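Myosin-I heavy chain (Dictyostelium discoideum, PDB 5EJY) is an actin-based motor with ATPase activity that takes part in the early steps of phagocytosis and adhesion. Local coordinates at residues A[334-339]-A[398-403]; A[341-346]-A[391-396]; A[354-359]-A[363-368]. One frame throughout, in Å; residues are numbered along the deposited sequence.

How the contacts relate
All three contacts lie in the helical central lobe of the FERM domain, in the first MyTH4-FERM unit of the myosin VII tail. Contacts 1 and 2 hold the same two helices, 331-346 and 390-402, with their centres about 10 Å apart. Both are partly buried. Contact 1 is aliphatic apart from one serine; contact 2 adds an aromatic ring and a lysine stem. Contact 3 is the more buried one and is rich in aromatic rings. It joins helix 351-360 to the loop just after it. Contacts 2 and 3 are tied by probable hydrogen bonds from Y365 OH to E345 OE1 and from K341 NZ to K364 O. None of the three has a hydrogen bond between its own segments.

Contact 1. Residues A[334-339]-A[398-403]; sequences QISIGS and VQLLEK
No ring takes part where I337 and S336 meet L400 and L401; aliphatic branches and one serine make the contact. I337 carries most of it from its helix. Its CG2 branch lies 3.7 Å from L400 CB, and the two side chains cross obliquely. The other branch of I337 goes to the next leucine: CD1 is 4.0 Å from L401 CD2, and these side chains meet at about a right angle. In I337, CG1 sits between the backbone N and the carbonyl carbon (chi1 56°), which leaves CG2 beside the N and lets both branches reach the leucines. S336 adds the edge of the patch, with OG 3.8 Å from L400 CD1. That is packing only; the polar partner of S336 OG is Y333 O, three residues earlier. The leucines offer different parts. L400 uses its CB and one methyl, while L401 reaches in with CD2.

The two helices pack roughly antiparallel within the all-helical central lobe of the FERM domain, at 144° and with segment axes 9.7 Å apart. Helix 304-322 flanks the pair: F319 touches I337, and L322 touches L401. The OH of Y333 bonds to L400 O, a polar tie between the two helices. On another side of helix 331-346, I335 packs on F378 of helix 375-383.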
# COMPACT_ATOMS: atom_id res chain seq x y z
N GLN A 334 3.82 -6.45 -32.15
CA GLN A 334 2.83 -7.02 -31.26
C GLN A 334 2.33 -8.34 -31.83
O GLN A 334 2.12 -9.33 -31.11
CB GLN A 334 1.68 -6.04 -31.02
CG GLN A 334 2.13 -4.77 -30.29
CD GLN A 334 1.08 -3.69 -30.29
OE1 GLN A 334 0.31 -3.55 -31.25
NE2 GLN A 334 1.03 -2.90 -29.22
N ILE A 335 2.15 -8.36 -33.15
CA ILE A 335 1.72 -9.57 -33.84
C ILE A 335 2.72 -10.69 -33.65
O ILE A 335 2.32 -11.84 -33.42
CB ILE A 335 1.55 -9.31 -35.36
CG1 ILE A 335 0.33 -8.44 -35.62
CG2 ILE A 335 1.39 -10.63 -36.10
CD1 ILE A 335 -0.92 -8.98 -34.96
N SER A 336 4.00 -10.38 -33.76
CA SER A 336 5.03 -11.40 -33.65
C SER A 336 5.10 -12.05 -32.25
O SER A 336 5.19 -13.27 -32.13
CB SER A 336 6.39 -10.84 -34.03
OG SER A 336 6.75 -9.78 -33.18
N ILE A 337 5.05 -11.23 -31.19
CA ILE A 337 5.05 -11.80 -29.84
C ILE A 337 3.73 -12.49 -29.48
O ILE A 337 3.72 -13.56 -28.87
CB ILE A 337 5.45 -10.77 -28.75
CG1 ILE A 337 4.55 -9.53 -28.79
CG2 ILE A 337 6.93 -10.40 -28.89
CD1 ILE A 337 4.80 -8.54 -27.62
N GLY A 338 2.61 -11.88 -29.87
CA GLY A 338 1.31 -12.44 -29.56
C GLY A 338 1.01 -13.74 -30.28
O GLY A 338 0.33 -14.62 -29.74
N SER A 339 1.51 -13.86 -31.51
CA SER A 339 1.31 -15.08 -32.29
C SER A 339 2.10 -16.25 -31.72
O SER A 339 1.64 -17.39 -31.72
CB SER A 339 1.64 -14.87 -33.77
OG SER A 339 3.03 -14.69 -33.98
N VAL A 398 10.39 -14.93 -25.91
CA VAL A 398 11.30 -14.33 -24.93
C VAL A 398 12.43 -13.56 -25.61
O VAL A 398 12.86 -12.51 -25.14
CB VAL A 398 11.85 -15.38 -23.96
CG1 VAL A 398 12.97 -14.80 -23.10
CG2 VAL A 398 10.72 -15.91 -23.08
N GLN A 399 12.92 -14.10 -26.73
CA GLN A 399 13.96 -13.42 -27.50
C GLN A 399 13.45 -12.08 -28.03
O GLN A 399 14.13 -11.07 -27.90
CB GLN A 399 14.43 -14.30 -28.66
N LEU A 400 12.26 -12.09 -28.62
CA LEU A 400 11.67 -10.87 -29.16
C LEU A 400 11.42 -9.83 -28.07
O LEU A 400 11.58 -8.62 -28.29
CB LEU A 400 10.36 -11.20 -29.87
CG LEU A 400 10.49 -11.88 -31.23
CD1 LEU A 400 9.15 -12.35 -31.75
CD2 LEU A 400 11.15 -10.92 -32.23
N LEU A 401 11.03 -10.31 -26.90
CA LEU A 401 10.79 -9.44 -25.75
C LEU A 401 12.10 -8.84 -25.27
O LEU A 401 12.21 -7.63 -25.05
CB LEU A 401 10.10 -10.20 -24.61
CG LEU A 401 8.65 -10.65 -24.83
CD1 LEU A 401 8.14 -11.47 -23.64
CD2 LEU A 401 7.73 -9.45 -25.06
N GLU A 402 13.11 -9.69 -25.11
CA GLU A 402 14.39 -9.27 -24.54
C GLU A 402 15.15 -8.27 -25.42
O GLU A 402 16.02 -7.55 -24.92
CB GLU A 402 15.28 -10.48 -24.24
CG GLU A 402 14.87 -11.26 -23.00
CD GLU A 402 15.00 -10.45 -21.73
OE1 GLU A 402 15.65 -9.38 -21.77
OE2 GLU A 402 14.45 -10.87 -20.68
N LYS A 403 14.84 -8.24 -26.71
CA LYS A 403 15.56 -7.36 -27.63
C LYS A 403 14.82 -6.06 -27.92
O LYS A 403 15.33 -5.20 -28.65
CB LYS A 403 15.88 -8.09 -28.95
CG LYS A 403 16.85 -9.25 -28.81
CD LYS A 403 18.19 -8.80 -28.24
CE LYS A 403 19.18 -9.96 -28.17

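Contact 2. Residues A[341-346]-A[391-396]; sequences KLQFES and EDAKKQ
F344 and A393 mark the closest backbone approach of two roughly antiparallel helices, 331-346 and 390-402, of the FERM central lobe, with their CA atoms 5.5 Å apart. The segment axes come within 8.2 Å and make an angle of 149°. The small A393 at this point is consistent with so close an approach. Its CB points toward the other helix and lies 4.0 Å from the backbone N of F344. The same methyl is 4.1 Å from F344 CB. Q343 also reaches it, with CG 4.1 Å from A393 CB, before the rest of that chain bends away.

The ring of F344 lies beside K394, and both side chains point the same way. F344 CG is anti to its backbone N (chi1 171°), which carries the ring out along the lysine stem. The CD1 atom is 3.9 Å from K394 CB, met obliquely, and CE1 is 4.2 Å from K394 CD. The F344 side chain also touches P390.

The lysine thus gives its methylenes to the phenylalanine, and its amino end points past the ring. K394 NZ lies at long range from E312 OE1 of helix 304-322, a weak ion pair. No hydrogen bond or charge pair joins the two segments, so the contact probably rests on apolar packing.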
# COMPACT_ATOMS: atom_id res chain seq x y z
N LYS A 341 2.92 -16.48 -28.51
CA LYS A 341 2.24 -16.79 -27.25
C LYS A 341 1.04 -17.70 -27.50
O LYS A 341 0.76 -18.62 -26.71
CB LYS A 341 1.81 -15.50 -26.54
CG LYS A 341 1.13 -15.70 -25.19
CD LYS A 341 0.85 -14.36 -24.51
CE LYS A 341 -0.30 -14.43 -23.50
NZ LYS A 341 -0.69 -13.05 -23.04
N LEU A 342 0.34 -17.47 -28.60
CA LEU A 342 -0.81 -18.30 -28.94
C LEU A 342 -0.37 -19.72 -29.31
O LEU A 342 -1.02 -20.70 -28.93
CB LEU A 342 -1.62 -17.67 -30.08
CG LEU A 342 -2.93 -18.39 -30.45
CD1 LEU A 342 -3.80 -18.61 -29.23
CD2 LEU A 342 -3.68 -17.60 -31.53
N GLN A 343 0.73 -19.83 -30.04
CA GLN A 343 1.24 -21.15 -30.42
C GLN A 343 1.67 -21.92 -29.18
O GLN A 343 1.54 -23.15 -29.11
CB GLN A 343 2.42 -21.01 -31.38
CG GLN A 343 3.01 -22.35 -31.85
CD GLN A 343 2.00 -23.23 -32.59
OE1 GLN A 343 2.19 -24.45 -32.70
NE2 GLN A 343 0.92 -22.63 -33.08
N PHE A 344 2.17 -21.19 -28.19
CA PHE A 344 2.62 -21.78 -26.94
C PHE A 344 1.43 -22.29 -26.13
O PHE A 344 1.40 -23.46 -25.72
CB PHE A 344 3.43 -20.76 -26.12
CG PHE A 344 3.75 -21.22 -24.73
CD1 PHE A 344 4.73 -22.18 -24.50
CD2 PHE A 344 3.07 -20.70 -23.64
CE1 PHE A 344 5.03 -22.60 -23.21
CE2 PHE A 344 3.36 -21.13 -22.35
CZ PHE A 344 4.34 -22.07 -22.14
N GLU A 345 0.44 -21.43 -25.93
CA GLU A 345 -0.70 -21.77 -25.09
C GLU A 345 -1.72 -22.71 -25.74
O GLU A 345 -2.35 -23.51 -25.06
CB GLU A 345 -1.40 -20.50 -24.59
CG GLU A 345 -0.54 -19.65 -23.67
CD GLU A 345 -1.29 -18.47 -23.08
OE1 GLU A 345 -2.53 -18.43 -23.19
OE2 GLU A 345 -0.63 -17.58 -22.50
N SER A 346 -1.89 -22.60 -27.05
CA SER A 346 -2.99 -23.30 -27.73
C SER A 346 -2.52 -24.27 -28.80
O SER A 346 -3.32 -25.03 -29.34
CB SER A 346 -3.96 -22.29 -28.33
OG SER A 346 -4.75 -21.69 -27.32
N GLU A 391 8.24 -25.31 -26.28
CA GLU A 391 9.59 -24.85 -25.95
C GLU A 391 10.09 -23.79 -26.93
O GLU A 391 10.54 -22.71 -26.53
CB GLU A 391 10.56 -26.02 -25.93
CG GLU A 391 11.93 -25.66 -25.39
CD GLU A 391 11.98 -25.76 -23.88
OE1 GLU A 391 11.87 -26.89 -23.36
OE2 GLU A 391 12.12 -24.71 -23.21
N ASP A 392 10.03 -24.11 -28.22
CA ASP A 392 10.52 -23.22 -29.26
C ASP A 392 9.70 -21.94 -29.31
O ASP A 392 10.26 -20.85 -29.38
CB ASP A 392 10.49 -23.90 -30.62
CG ASP A 392 11.60 -24.93 -30.78
OD1 ASP A 392 12.68 -24.72 -30.19
OD2 ASP A 392 11.38 -25.94 -31.48
N ALA A 393 8.38 -22.09 -29.31
CA ALA A 393 7.49 -20.94 -29.33
C ALA A 393 7.83 -19.98 -28.19
O ALA A 393 8.01 -18.78 -28.41
CB ALA A 393 6.04 -21.39 -29.24
N LYS A 394 7.93 -20.51 -26.98
CA LYS A 394 8.27 -19.67 -25.83
C LYS A 394 9.65 -19.02 -25.96
O LYS A 394 9.80 -17.83 -25.67
CB LYS A 394 8.18 -20.46 -24.51
CG LYS A 394 8.36 -19.58 -23.27
CD LYS A 394 8.34 -20.39 -21.98
CE LYS A 394 8.40 -19.50 -20.74
NZ LYS A 394 7.03 -19.14 -20.25
N LYS A 395 10.65 -19.79 -26.39
CA LYS A 395 12.00 -19.25 -26.54
C LYS A 395 12.05 -18.09 -27.55
O LYS A 395 12.74 -17.08 -27.33
CB LYS A 395 12.98 -20.35 -26.96
N GLN A 396 11.32 -18.22 -28.65
CA GLN A 396 11.29 -17.17 -29.65
C GLN A 396 10.64 -15.90 -29.11
O GLN A 396 11.15 -14.81 -29.33
CB GLN A 396 10.57 -17.65 -30.92
CG GLN A 396 11.31 -18.72 -31.71
CD GLN A 396 10.72 -18.90 -33.10
OE1 GLN A 396 10.41 -17.93 -33.78
NE2 GLN A 396 10.55 -20.15 -33.52

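Contact 3. Residues A[354-359]-A[363-368]; sequences RAWLPG and GKYFTT
L357 and Y365 bring the end of helix 351-360 against the loop that follows it in the FERM central lobe, with CA atoms 8.5 Å apart. The helix kinks at P358, whose N has no hydrogen to donate, and G359 N does not bond back along the helix either. Within the loop, G363 N donates a backbone hydrogen bond to F366 O. L357 fits against two rings. Its CB is 3.9 Å from F366 CE2, and its CD2 is 4.1 Å from Y365 CD2. F366 also turns its edge to the backbone, with CZ 3.8 Å from L357 O. The ring reaches this place because chi1 46° tucks it over its own backbone. W356 touches Y365 at the rim of the indole: CZ3 is 3.9 Å from Y365 CE2, which lies near the indole plane. These two side chains cross at about a right angle. One face of the Y365 ring carries CB of its neighbour K364.

F366 also meets F378 of helix 375-383 edge-to-face. Replacing F366 by an alanine is likely to open a gap beside L357 and leave F378 without its edge-to-face partner.

Carbon contacts hold the loop to the helix end. The polar end of Y365 is used differently, since its OH bonds to E345 OE1. The tyrosine thus joins the apolar packing to helix 331-346, and its bond to a carboxylate is likely to restrain the ring.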
# COMPACT_ATOMS: atom_id res chain seq x y z
N ARG A 354 -9.49 -19.99 -34.43
CA ARG A 354 -9.76 -18.76 -35.17
C ARG A 354 -11.13 -18.18 -34.84
O ARG A 354 -11.28 -16.97 -34.70
CB ARG A 354 -9.65 -19.00 -36.68
N ALA A 355 -12.12 -19.05 -34.71
CA ALA A 355 -13.48 -18.62 -34.41
C ALA A 355 -13.61 -18.21 -32.95
O ALA A 355 -14.58 -17.56 -32.56
N TRP A 356 -12.63 -18.61 -32.14
CA TRP A 356 -12.65 -18.30 -30.71
C TRP A 356 -11.94 -16.98 -30.40
O TRP A 356 -12.21 -16.34 -29.38
CB TRP A 356 -11.99 -19.44 -29.93
CG TRP A 356 -11.91 -19.19 -28.45
CD1 TRP A 356 -12.87 -19.47 -27.52
CD2 TRP A 356 -10.81 -18.62 -27.74
NE1 TRP A 356 -12.44 -19.09 -26.27
CE2 TRP A 356 -11.18 -18.57 -26.38
CE3 TRP A 356 -9.55 -18.14 -28.12
CZ2 TRP A 356 -10.33 -18.06 -25.39
CZ3 TRP A 356 -8.71 -17.63 -27.14
CH2 TRP A 356 -9.10 -17.60 -25.79
N LEU A 357 -11.05 -16.56 -31.29
CA LEU A 357 -10.19 -15.41 -31.00
C LEU A 357 -10.91 -14.08 -30.75
O LEU A 357 -10.79 -13.51 -29.67
CB LEU A 357 -9.10 -15.28 -32.06
CG LEU A 357 -7.98 -16.31 -31.86
CD1 LEU A 357 -6.96 -16.25 -32.98
CD2 LEU A 357 -7.32 -16.09 -30.51
N PRO A 358 -11.68 -13.59 -31.74
CA PRO A 358 -12.30 -12.26 -31.60
C PRO A 358 -12.97 -12.07 -30.25
O PRO A 358 -13.78 -12.90 -29.84
CB PRO A 358 -13.35 -12.25 -32.72
CG PRO A 358 -13.49 -13.68 -33.16
CD PRO A 358 -12.15 -14.30 -32.94
N GLY A 359 -12.61 -10.99 -29.56
CA GLY A 359 -13.14 -10.72 -28.23
C GLY A 359 -12.36 -11.42 -27.13
O GLY A 359 -11.91 -10.78 -26.18
N GLY A 363 -6.06 -8.49 -25.65
CA GLY A 363 -5.19 -8.26 -24.51
C GLY A 363 -4.34 -9.47 -24.16
O GLY A 363 -3.40 -9.38 -23.37
N LYS A 364 -4.68 -10.62 -24.74
CA LYS A 364 -3.92 -11.83 -24.50
C LYS A 364 -2.98 -12.14 -25.66
O LYS A 364 -1.78 -12.31 -25.45
CB LYS A 364 -4.86 -13.02 -24.27
CG LYS A 364 -5.84 -12.83 -23.12
CD LYS A 364 -6.55 -14.14 -22.79
N TYR A 365 -3.52 -12.20 -26.87
CA TYR A 365 -2.72 -12.59 -28.02
C TYR A 365 -2.61 -11.47 -29.05
O TYR A 365 -1.69 -11.45 -29.87
CB TYR A 365 -3.27 -13.88 -28.65
CG TYR A 365 -3.57 -14.95 -27.63
CD1 TYR A 365 -2.53 -15.66 -27.01
CD2 TYR A 365 -4.87 -15.26 -27.27
CE1 TYR A 365 -2.81 -16.64 -26.06
CE2 TYR A 365 -5.15 -16.23 -26.33
CZ TYR A 365 -4.11 -16.92 -25.73
OH TYR A 365 -4.40 -17.89 -24.80
N PHE A 366 -3.55 -10.52 -29.00
CA PHE A 366 -3.46 -9.31 -29.81
C PHE A 366 -4.16 -8.15 -29.13
O PHE A 366 -4.86 -8.33 -28.13
CB PHE A 366 -4.05 -9.53 -31.20
CG PHE A 366 -5.37 -10.24 -31.18
CD1 PHE A 366 -6.48 -9.64 -30.61
CD2 PHE A 366 -5.50 -11.52 -31.72
CE1 PHE A 366 -7.70 -10.30 -30.58
CE2 PHE A 366 -6.71 -12.18 -31.69
CZ PHE A 366 -7.82 -11.57 -31.12
N THR A 367 -3.98 -6.95 -29.68
CA THR A 367 -4.67 -5.76 -29.22
C THR A 367 -5.99 -5.58 -29.97
O THR A 367 -6.15 -6.08 -31.07
CB THR A 367 -3.82 -4.50 -29.47
OG1 THR A 367 -3.50 -4.42 -30.86
CG2 THR A 367 -2.53 -4.56 -28.67
N THR A 368 -6.92 -4.85 -29.36
CA THR A 368 -8.19 -4.54 -30.01
C THR A 368 -7.93 -3.94 -31.38
O THR A 368 -8.57 -4.29 -32.37
CB THR A 368 -9.01 -3.54 -29.18
OG1 THR A 368 -9.27 -4.10 -27.88